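Local coordinates for protein phosphoribulokinase (Rhodobacter sphaeroides, PDB 1A7J) that catalyses the ATP-dependent phosphorylation of D-ribulose 5-phosphate to D-ribulose 1,5-bisphosphate in the Calvin cycle, at residues S9-S14 and H134-N139; A43-N48 and E73-K78; F206-V211 and P224-S229. All coordinates share one frame; numbering follows the deposited sequence.

Contact 1: residues S9-S14 and H134-N139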
loop_
_atom_site.group_PDB
_atom_site.type_symbol
_atom_site.label_atom_id
_atom_site.label_comp_id
_atom_site.label_asym_id
_atom_site.label_seq_id
_atom_site.Cartn_x
_atom_site.Cartn_y
_atom_site.Cartn_z
ATOM N N SER A 9 -6.911 -1.410 5.541
ATOM C CA SER A 9 -6.391 -1.443 4.175
ATOM C C SER A 9 -5.452 -0.280 3.893
ATOM O O SER A 9 -5.899 0.864 3.778
ATOM C CB SER A 9 -7.562 -1.407 3.195
ATOM O OG SER A 9 -7.138 -1.511 1.851
ATOM N N VAL A 10 -4.159 -0.596 3.766
ATOM C CA VAL A 10 -3.090 0.344 3.415
ATOM C C VAL A 10 -2.772 0.254 1.918
ATOM O O VAL A 10 -2.422 -0.806 1.411
ATOM C CB VAL A 10 -1.808 0.001 4.201
ATOM C CG1 VAL A 10 -0.727 1.001 3.909
ATOM C CG2 VAL A 10 -2.096 -0.070 5.697
ATOM N N THR A 11 -2.939 1.346 1.189
ATOM C CA THR A 11 -2.690 1.308 -0.248
ATOM C C THR A 11 -1.640 2.335 -0.649
ATOM O O THR A 11 -1.443 3.329 0.054
ATOM C CB THR A 11 -3.958 1.564 -1.042
ATOM O OG1 THR A 11 -3.687 1.408 -2.432
ATOM C CG2 THR A 11 -4.413 2.963 -0.841
ATOM N N GLY A 12 -0.877 2.010 -1.690
ATOM C CA GLY A 12 0.145 2.910 -2.191
ATOM C C GLY A 12 1.590 2.463 -1.999
ATOM O O GLY A 12 2.439 2.704 -2.855
ATOM N N SER A 13 1.887 1.832 -0.869
ATOM C CA SER A 13 3.260 1.460 -0.554
ATOM C C SER A 13 3.502 -0.027 -0.781
ATOM O O SER A 13 2.741 -0.851 -0.284
ATOM C CB SER A 13 3.564 1.792 0.909
ATOM O OG SER A 13 2.615 1.153 1.757
ATOM N N SER A 14 4.478 -0.351 -1.623
ATOM C CA SER A 14 5.140 -1.668 -1.630
ATOM C C SER A 14 6.345 -1.591 -2.553
ATOM O O SER A 14 6.672 -0.518 -3.071
ATOM C CB SER A 14 4.208 -2.781 -2.124
ATOM O OG SER A 14 3.620 -3.487 -1.043
ATOM N N HIS A 134 -3.502 -1.781 -4.286
ATOM C CA HIS A 134 -4.924 -1.803 -4.652
ATOM C C HIS A 134 -5.907 -2.091 -3.511
ATOM O O HIS A 134 -6.999 -2.608 -3.759
ATOM C CB HIS A 134 -5.155 -2.794 -5.800
ATOM C CG HIS A 134 -4.547 -2.376 -7.114
ATOM N ND1 HIS A 134 -3.367 -2.905 -7.587
ATOM C CD2 HIS A 134 -4.992 -1.537 -8.085
ATOM C CE1 HIS A 134 -3.111 -2.420 -8.789
ATOM N NE2 HIS A 134 -4.081 -1.588 -9.116
ATOM N N GLY A 135 -5.641 -1.512 -2.335
ATOM C CA GLY A 135 -6.542 -1.620 -1.190
ATOM C C GLY A 135 -7.692 -0.629 -1.075
ATOM O O GLY A 135 -8.426 -0.605 -0.086
ATOM N N ALA A 136 -7.871 0.192 -2.101
ATOM C CA ALA A 136 -8.996 1.100 -2.138
ATOM C C ALA A 136 -9.451 1.298 -3.592
ATOM O O ALA A 136 -10.150 2.270 -3.923
ATOM C CB ALA A 136 -8.618 2.406 -1.495
ATOM N N VAL A 137 -9.203 0.296 -4.427
ATOM C CA VAL A 137 -9.679 0.383 -5.792
ATOM C C VAL A 137 -11.182 0.544 -5.838
ATOM O O VAL A 137 -11.931 -0.229 -5.235
ATOM C CB VAL A 137 -9.337 -0.849 -6.579
ATOM C CG1 VAL A 137 -9.834 -0.695 -7.967
ATOM C CG2 VAL A 137 -7.870 -1.051 -6.609
ATOM N N VAL A 138 -11.632 1.577 -6.521
ATOM C CA VAL A 138 -13.006 1.589 -6.985
ATOM C C VAL A 138 -12.988 1.758 -8.482
ATOM O O VAL A 138 -12.316 2.634 -9.017
ATOM C CB VAL A 138 -13.819 2.724 -6.365
ATOM C CG1 VAL A 138 -15.291 2.454 -6.542
ATOM C CG2 VAL A 138 -13.504 2.854 -4.905
ATOM N N ASN A 139 -13.581 0.792 -9.154
ATOM C CA ASN A 139 -13.677 0.848 -10.588
ATOM C C ASN A 139 -14.940 0.161 -11.083
ATOM O O ASN A 139 -15.816 -0.173 -10.299
ATOM C CB ASN A 139 -12.416 0.269 -11.216
ATOM C CG ASN A 139 -12.430 -1.209 -11.308
ATOM O OD1 ASN A 139 -11.723 -1.777 -12.123
ATOM N ND2 ASN A 139 -13.115 -1.855 -10.393
#
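Thr11, at the end of strand 7-11, and Gly135, in the loop that follows strand 127-132, bring their backbones to a CA-CA distance of 4.9 Å without pairing as strands. Ser9 and Thr11 both send their side chains toward this loop. The hydroxyl of Ser9, held opposite its own backbone N (chi1 -177°), donates to the carbonyl of Gly135. The modelled OG-O distance of 2.5 Å is very short, so its exact length is doubtful. Glycine suits position 135 because Ser9 OG stands only 3.1 Å from Gly135 CA, on the side where a side chain would project. Thr11 makes its contact by packing: its CB lies 3.7 Å from Gly135 N, and its CG2 methyl meets the CB of Ala136 at 4.3 Å. A residue as small as alanine fits this buried place. The hydroxyl of Thr11 is bonded to Gln198, while His134 turns away and donates its NE2 hydrogen to the carbonyl O of Phe70. Beyond Thr11 the chain turns at Gly12 with a positive phi of 112°, which glycine adopts readily. This strand-to-glycine-loop transition is the start of a P-loop, and residues 12-20 are predicted to bind ATP.

Contact 2: residues A43-N48 and E73-K78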
loop_
_atom_site.group_PDB
_atom_site.type_symbol
_atom_site.label_atom_id
_atom_site.label_comp_id
_atom_site.label_asym_id
_atom_site.label_seq_id
_atom_site.Cartn_x
_atom_site.Cartn_y
_atom_site.Cartn_z
ATOM N N ALA A 43 0.395 -11.019 -3.606
ATOM C CA ALA A 43 -0.302 -12.271 -3.742
ATOM C C ALA A 43 -1.449 -12.259 -4.744
ATOM O O ALA A 43 -2.042 -13.301 -5.011
ATOM C CB ALA A 43 -0.804 -12.689 -2.419
ATOM N N PHE A 44 -1.848 -11.084 -5.221
ATOM C CA PHE A 44 -2.971 -11.011 -6.165
ATOM C C PHE A 44 -2.627 -10.384 -7.496
ATOM O O PHE A 44 -3.487 -9.782 -8.140
ATOM C CB PHE A 44 -4.154 -10.272 -5.552
ATOM C CG PHE A 44 -4.807 -11.011 -4.445
ATOM C CD1 PHE A 44 -4.218 -11.065 -3.194
ATOM C CD2 PHE A 44 -6.015 -11.648 -4.647
ATOM C CE1 PHE A 44 -4.820 -11.732 -2.154
ATOM C CE2 PHE A 44 -6.624 -12.323 -3.612
ATOM C CZ PHE A 44 -6.022 -12.363 -2.361
ATOM N N HIS A 45 -1.368 -10.520 -7.905
ATOM C CA HIS A 45 -0.986 -10.275 -9.288
ATOM C C HIS A 45 -1.507 -11.423 -10.116
ATOM O O HIS A 45 -1.413 -12.566 -9.702
ATOM C CB HIS A 45 0.528 -10.210 -9.422
ATOM C CG HIS A 45 1.133 -8.948 -8.896
ATOM N ND1 HIS A 45 2.479 -8.824 -8.652
ATOM C CD2 HIS A 45 0.580 -7.763 -8.566
ATOM C CE1 HIS A 45 2.736 -7.613 -8.187
ATOM N NE2 HIS A 45 1.593 -6.947 -8.125
ATOM N N ARG A 46 -2.047 -11.119 -11.286
ATOM C CA ARG A 46 -2.544 -12.150 -12.184
ATOM C C ARG A 46 -1.436 -13.098 -12.662
ATOM O O ARG A 46 -1.655 -14.316 -12.797
ATOM C CB ARG A 46 -3.245 -11.503 -13.384
ATOM C CG ARG A 46 -4.239 -12.409 -14.096
ATOM C CD ARG A 46 -5.521 -11.667 -14.460
ATOM N NE ARG A 46 -6.701 -12.184 -13.753
ATOM C CZ ARG A 46 -7.768 -11.451 -13.442
ATOM N NH1 ARG A 46 -7.761 -10.139 -13.657
ATOM N NH2 ARG A 46 -8.824 -12.013 -12.864
ATOM N N PHE A 47 -0.239 -12.558 -12.894
ATOM C CA PHE A 47 0.808 -13.329 -13.559
ATOM C C PHE A 47 2.043 -13.479 -12.708
ATOM O O PHE A 47 2.436 -12.556 -11.992
ATOM C CB PHE A 47 1.195 -12.682 -14.887
ATOM C CG PHE A 47 0.050 -12.476 -15.824
ATOM C CD1 PHE A 47 -0.673 -13.567 -16.296
ATOM C CD2 PHE A 47 -0.310 -11.195 -16.240
ATOM C CE1 PHE A 47 -1.731 -13.389 -17.172
ATOM C CE2 PHE A 47 -1.369 -11.005 -17.115
ATOM C CZ PHE A 47 -2.081 -12.103 -17.581
ATOM N N ASN A 48 2.602 -14.684 -12.744
ATOM C CA ASN A 48 3.973 -14.941 -12.308
ATOM C C ASN A 48 4.919 -14.244 -13.275
ATOM O O ASN A 48 4.500 -13.823 -14.363
ATOM C CB ASN A 48 4.259 -16.449 -12.306
ATOM C CG ASN A 48 3.915 -17.118 -13.631
ATOM O OD1 ASN A 48 2.769 -17.087 -14.079
ATOM N ND2 ASN A 48 4.908 -17.727 -14.258
ATOM N N GLU A 73 -5.818 -5.033 -14.983
ATOM C CA GLU A 73 -5.811 -6.275 -15.748
ATOM C C GLU A 73 -4.700 -7.169 -15.261
ATOM O O GLU A 73 -4.713 -8.366 -15.509
ATOM C CB GLU A 73 -5.598 -6.029 -17.244
ATOM C CG GLU A 73 -6.419 -4.920 -17.838
ATOM C CD GLU A 73 -5.659 -3.613 -17.862
ATOM O OE1 GLU A 73 -4.605 -3.535 -18.540
ATOM O OE2 GLU A 73 -6.097 -2.674 -17.166
ATOM N N ALA A 74 -3.697 -6.580 -14.628
ATOM C CA ALA A 74 -2.568 -7.369 -14.164
ATOM C C ALA A 74 -2.781 -7.847 -12.740
ATOM O O ALA A 74 -1.821 -8.220 -12.073
ATOM C CB ALA A 74 -1.276 -6.571 -14.265
ATOM N N ASN A 75 -4.031 -7.841 -12.270
ATOM C CA ASN A 75 -4.287 -8.212 -10.882
ATOM C C ASN A 75 -5.577 -8.987 -10.662
ATOM O O ASN A 75 -6.624 -8.643 -11.186
ATOM C CB ASN A 75 -4.276 -6.958 -10.006
ATOM C CG ASN A 75 -2.895 -6.368 -9.866
ATOM O OD1 ASN A 75 -2.118 -6.797 -9.026
ATOM N ND2 ASN A 75 -2.557 -5.415 -10.736
ATOM N N GLU A 76 -5.505 -9.978 -9.794
ATOM C CA GLU A 76 -6.673 -10.756 -9.457
ATOM C C GLU A 76 -7.625 -9.905 -8.638
ATOM O O GLU A 76 -7.904 -10.188 -7.470
ATOM C CB GLU A 76 -6.250 -11.999 -8.675
ATOM C CG GLU A 76 -5.616 -13.073 -9.530
ATOM C CD GLU A 76 -6.456 -13.419 -10.748
ATOM O OE1 GLU A 76 -7.691 -13.192 -10.733
ATOM O OE2 GLU A 76 -5.897 -13.943 -11.727
ATOM N N LEU A 77 -8.164 -8.868 -9.252
ATOM C CA LEU A 77 -8.814 -7.852 -8.456
ATOM C C LEU A 77 -10.096 -8.317 -7.784
ATOM O O LEU A 77 -10.247 -8.131 -6.582
ATOM C CB LEU A 77 -9.058 -6.595 -9.293
ATOM C CG LEU A 77 -8.026 -5.457 -9.238
ATOM C CD1 LEU A 77 -8.767 -4.141 -9.134
ATOM C CD2 LEU A 77 -7.113 -5.611 -8.040
ATOM N N LYS A 78 -10.973 -8.993 -8.526
ATOM C CA LYS A 78 -12.275 -9.396 -7.979
ATOM C C LYS A 78 -12.187 -10.574 -7.013
ATOM O O LYS A 78 -13.090 -10.794 -6.207
ATOM C CB LYS A 78 -13.265 -9.718 -9.098
#
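A single beta bridge between His45 and Asn75 joins the loop after strand 36-40, just beyond the catalytic-site residue Asp42, to the N-terminal approach of helix 77-90. The bridged CA atoms are 4.2 Å apart, and two backbone bonds frame them: Glu76 N donates to Phe44 O at 2.6 Å, and Arg46 N donates to Ala74 O at 3.0 Å. The second is nearly straight at its hydrogen (168°), yet its donor sits well above the carbonyl plane. Glu76 occupies the N-cap position of the helix and centres an inverse gamma turn.

His45 and Asn75 extend side by side in the same direction. Asn75 OD1 comes to the imidazole edge, in the ring plane, 2.9 Å from His45 CD2, while the amide nitrogen is bonded to Ser71 O. The His45 ring also stacks on that of His69, and its side chain lies about 4 Å from that of Asp42. Phe44 is suited to the buried side: it meets Trp118 edge-to-face, and Glu76 O approaches its ring edge.

Toward the surface, the long arm of Arg46, bent at chi2 and chi3, curls over the turn until one guanidinium face rests above Glu76 CA. Glutamate answers that charge. Its carboxylate is turned 82° from the guanidinium plane, so the salt bridge is no flat fork: Arg46 NH2 reaches Glu76 OE1 at 2.7 Å, whereas Arg46 NE makes only a weak bond to Glu76 OE2, bent to 126° at the hydrogen.

Contact 3: residues F206-V211 and P224-S229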
loop_
_atom_site.group_PDB
_atom_site.type_symbol
_atom_site.label_atom_id
_atom_site.label_comp_id
_atom_site.label_asym_id
_atom_site.label_seq_id
_atom_site.Cartn_x
_atom_site.Cartn_y
_atom_site.Cartn_z
ATOM N N PHE A 206 -0.782 9.297 4.405
ATOM C CA PHE A 206 0.563 9.672 4.794
ATOM C C PHE A 206 1.382 9.893 3.513
ATOM O O PHE A 206 1.583 8.953 2.768
ATOM C CB PHE A 206 1.152 8.526 5.608
ATOM C CG PHE A 206 0.474 8.310 6.949
ATOM C CD1 PHE A 206 -0.748 7.656 7.032
ATOM C CD2 PHE A 206 1.082 8.728 8.128
ATOM C CE1 PHE A 206 -1.331 7.426 8.260
ATOM C CE2 PHE A 206 0.503 8.497 9.345
ATOM C CZ PHE A 206 -0.703 7.852 9.410
ATOM N N GLN A 207 1.811 11.116 3.208
ATOM C CA GLN A 207 2.539 11.355 1.953
ATOM C C GLN A 207 3.999 11.701 2.176
ATOM O O GLN A 207 4.295 12.669 2.842
ATOM C CB GLN A 207 1.887 12.475 1.130
ATOM C CG GLN A 207 2.390 12.506 -0.311
ATOM C CD GLN A 207 1.950 13.728 -1.076
ATOM O OE1 GLN A 207 1.565 14.733 -0.491
ATOM N NE2 GLN A 207 2.022 13.657 -2.390
ATOM N N ARG A 208 4.903 10.894 1.631
ATOM C CA ARG A 208 6.322 11.012 1.888
ATOM C C ARG A 208 6.927 11.991 0.906
ATOM O O ARG A 208 6.941 11.745 -0.287
ATOM C CB ARG A 208 6.977 9.638 1.762
ATOM C CG ARG A 208 8.449 9.625 2.119
ATOM C CD ARG A 208 8.805 8.471 3.056
ATOM N NE ARG A 208 9.551 8.937 4.236
ATOM C CZ ARG A 208 9.668 8.252 5.376
ATOM N NH1 ARG A 208 9.324 6.973 5.433
ATOM N NH2 ARG A 208 10.188 8.825 6.446
ATOM N N VAL A 209 7.413 13.110 1.416
ATOM C CA VAL A 209 7.878 14.213 0.580
ATOM C C VAL A 209 9.352 14.492 0.858
ATOM O O VAL A 209 9.677 14.936 1.956
ATOM C CB VAL A 209 7.146 15.489 0.941
ATOM C CG1 VAL A 209 7.179 16.435 -0.194
ATOM C CG2 VAL A 209 5.757 15.187 1.354
ATOM N N PRO A 210 10.253 14.364 -0.140
ATOM C CA PRO A 210 11.647 14.597 0.211
ATOM C C PRO A 210 11.930 16.069 0.311
ATOM O O PRO A 210 11.570 16.839 -0.570
ATOM C CB PRO A 210 12.411 13.989 -0.949
ATOM C CG PRO A 210 11.530 13.034 -1.498
ATOM C CD PRO A 210 10.182 13.673 -1.427
ATOM N N VAL A 211 12.757 16.431 1.267
ATOM C CA VAL A 211 13.151 17.801 1.390
ATOM C C VAL A 211 14.601 17.876 0.914
ATOM O O VAL A 211 15.388 18.725 1.334
ATOM C CB VAL A 211 12.924 18.253 2.837
ATOM C CG1 VAL A 211 14.112 17.964 3.690
ATOM C CG2 VAL A 211 12.573 19.677 2.862
ATOM N N PRO A 224 16.553 9.160 -1.054
ATOM C CA PRO A 224 16.298 10.019 0.101
ATOM C C PRO A 224 15.858 9.247 1.337
ATOM O O PRO A 224 14.789 8.645 1.347
ATOM C CB PRO A 224 15.195 10.932 -0.396
ATOM C CG PRO A 224 15.433 11.025 -1.861
ATOM C CD PRO A 224 15.862 9.655 -2.262
ATOM N N THR A 225 16.679 9.289 2.383
ATOM C CA THR A 225 16.415 8.568 3.631
ATOM C C THR A 225 15.217 9.163 4.354
ATOM O O THR A 225 14.765 10.230 4.011
ATOM C CB THR A 225 17.638 8.629 4.587
ATOM O OG1 THR A 225 17.897 9.987 4.960
ATOM C CG2 THR A 225 18.873 8.069 3.906
ATOM N N ALA A 226 14.750 8.519 5.409
ATOM C CA ALA A 226 13.701 9.130 6.220
ATOM C C ALA A 226 14.085 10.525 6.676
ATOM O O ALA A 226 13.272 11.438 6.648
ATOM C CB ALA A 226 13.381 8.256 7.430
ATOM N N ASP A 227 15.340 10.714 7.044
ATOM C CA ASP A 227 15.737 11.977 7.620
ATOM C C ASP A 227 15.622 13.101 6.611
ATOM O O ASP A 227 15.343 14.243 6.978
ATOM C CB ASP A 227 17.159 11.910 8.160
ATOM C CG ASP A 227 17.680 13.251 8.567
ATOM O OD1 ASP A 227 17.207 13.780 9.583
ATOM O OD2 ASP A 227 18.496 13.828 7.824
ATOM N N GLU A 228 15.785 12.772 5.340
ATOM C CA GLU A 228 15.793 13.776 4.292
ATOM C C GLU A 228 14.422 13.975 3.692
ATOM O O GLU A 228 14.299 14.523 2.613
ATOM C CB GLU A 228 16.799 13.383 3.208
ATOM C CG GLU A 228 18.254 13.318 3.736
ATOM C CD GLU A 228 19.197 12.553 2.848
ATOM O OE1 GLU A 228 18.765 11.585 2.226
ATOM O OE2 GLU A 228 20.385 12.891 2.790
ATOM N N SER A 229 13.372 13.610 4.415
ATOM C CA SER A 229 12.014 13.832 3.925
ATOM C C SER A 229 11.077 14.260 5.053
ATOM O O SER A 229 11.474 14.203 6.222
ATOM C CB SER A 229 11.495 12.553 3.275
ATOM O OG SER A 229 11.562 11.456 4.164
#
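Pro210 and Ser229 form a non-hydrogen-bonded antiparallel pair where strand 204-210 leaves the central sheet and its neighbour, strand 229-235, enters it, the two being linked by a long loop. This is the tight part of the contact. The two CA atoms are 3.8 Å apart, and Ser229 CB comes to 3.7 Å from Pro210 CA. Residues of a non-hydrogen-bonded pair exchange no backbone bond with each other, so the N-H that proline lacks costs nothing toward Ser229. Just beyond it, Val211 N donates to Glu228 O at 2.8 Å, fastening the loop to the strand end.

Ser229 is the buried polar centre. With its OG lodged between the backbone N and the carbonyl carbon (chi1 56°), the hydroxyl donates to Ala226 O and accepts from Arg208. Ala226 O also receives Ser229 N from the same face of its carbonyl plane, so two bonds close the turn 226-229. On the apolar flank Pro210 CB faces Pro224 CB at 4.2 Å, and both proline rings pack on Leu160 of helix 158-168.

The outer side is looser. Val211 is exposed, and its CG1 lies 3.6 Å from Glu228 O. Glu228 leads its carboxylate away from the strand, but OE1 turns back within the loop to accept Thr225 N.

Arg208 returns to the tight part. Its side chain, about 5 Å from that of Thr20 in the predicted ATP site, leans along Leu160 and Leu268, and its bent arm sets NH2 3.4 Å from Ala226 CB. Arg208 NE meets Ser229 OG at 3.2 Å, nearly straight at the hydrogen (163°), with the oxygen 21° out of the guanidinium plane.

Contacts 1 and 2 are neighbours, their centres about 13 Å apart, and contact 2 is nested along the chain inside the loop that contact 1 closes. They touch where His134 and Val137 pack on Leu77 of helix 77-90 and where His134 meets Asn75. Contact 3 follows later in the chain; its centre lies about 21 Å from that of contact 1 and about 30 Å from that of contact 2, across the chain's centre from the latter. Contacts 1 and 3 reach the same mixed sheet, in which strand 150-156 separates strands 7-11 and 204-210. Together they sample a P-loop kinase fold, from the predicted ATP-binding loop to the surroundings of catalytic-site Asp42 and the antiparallel extension of the sheet.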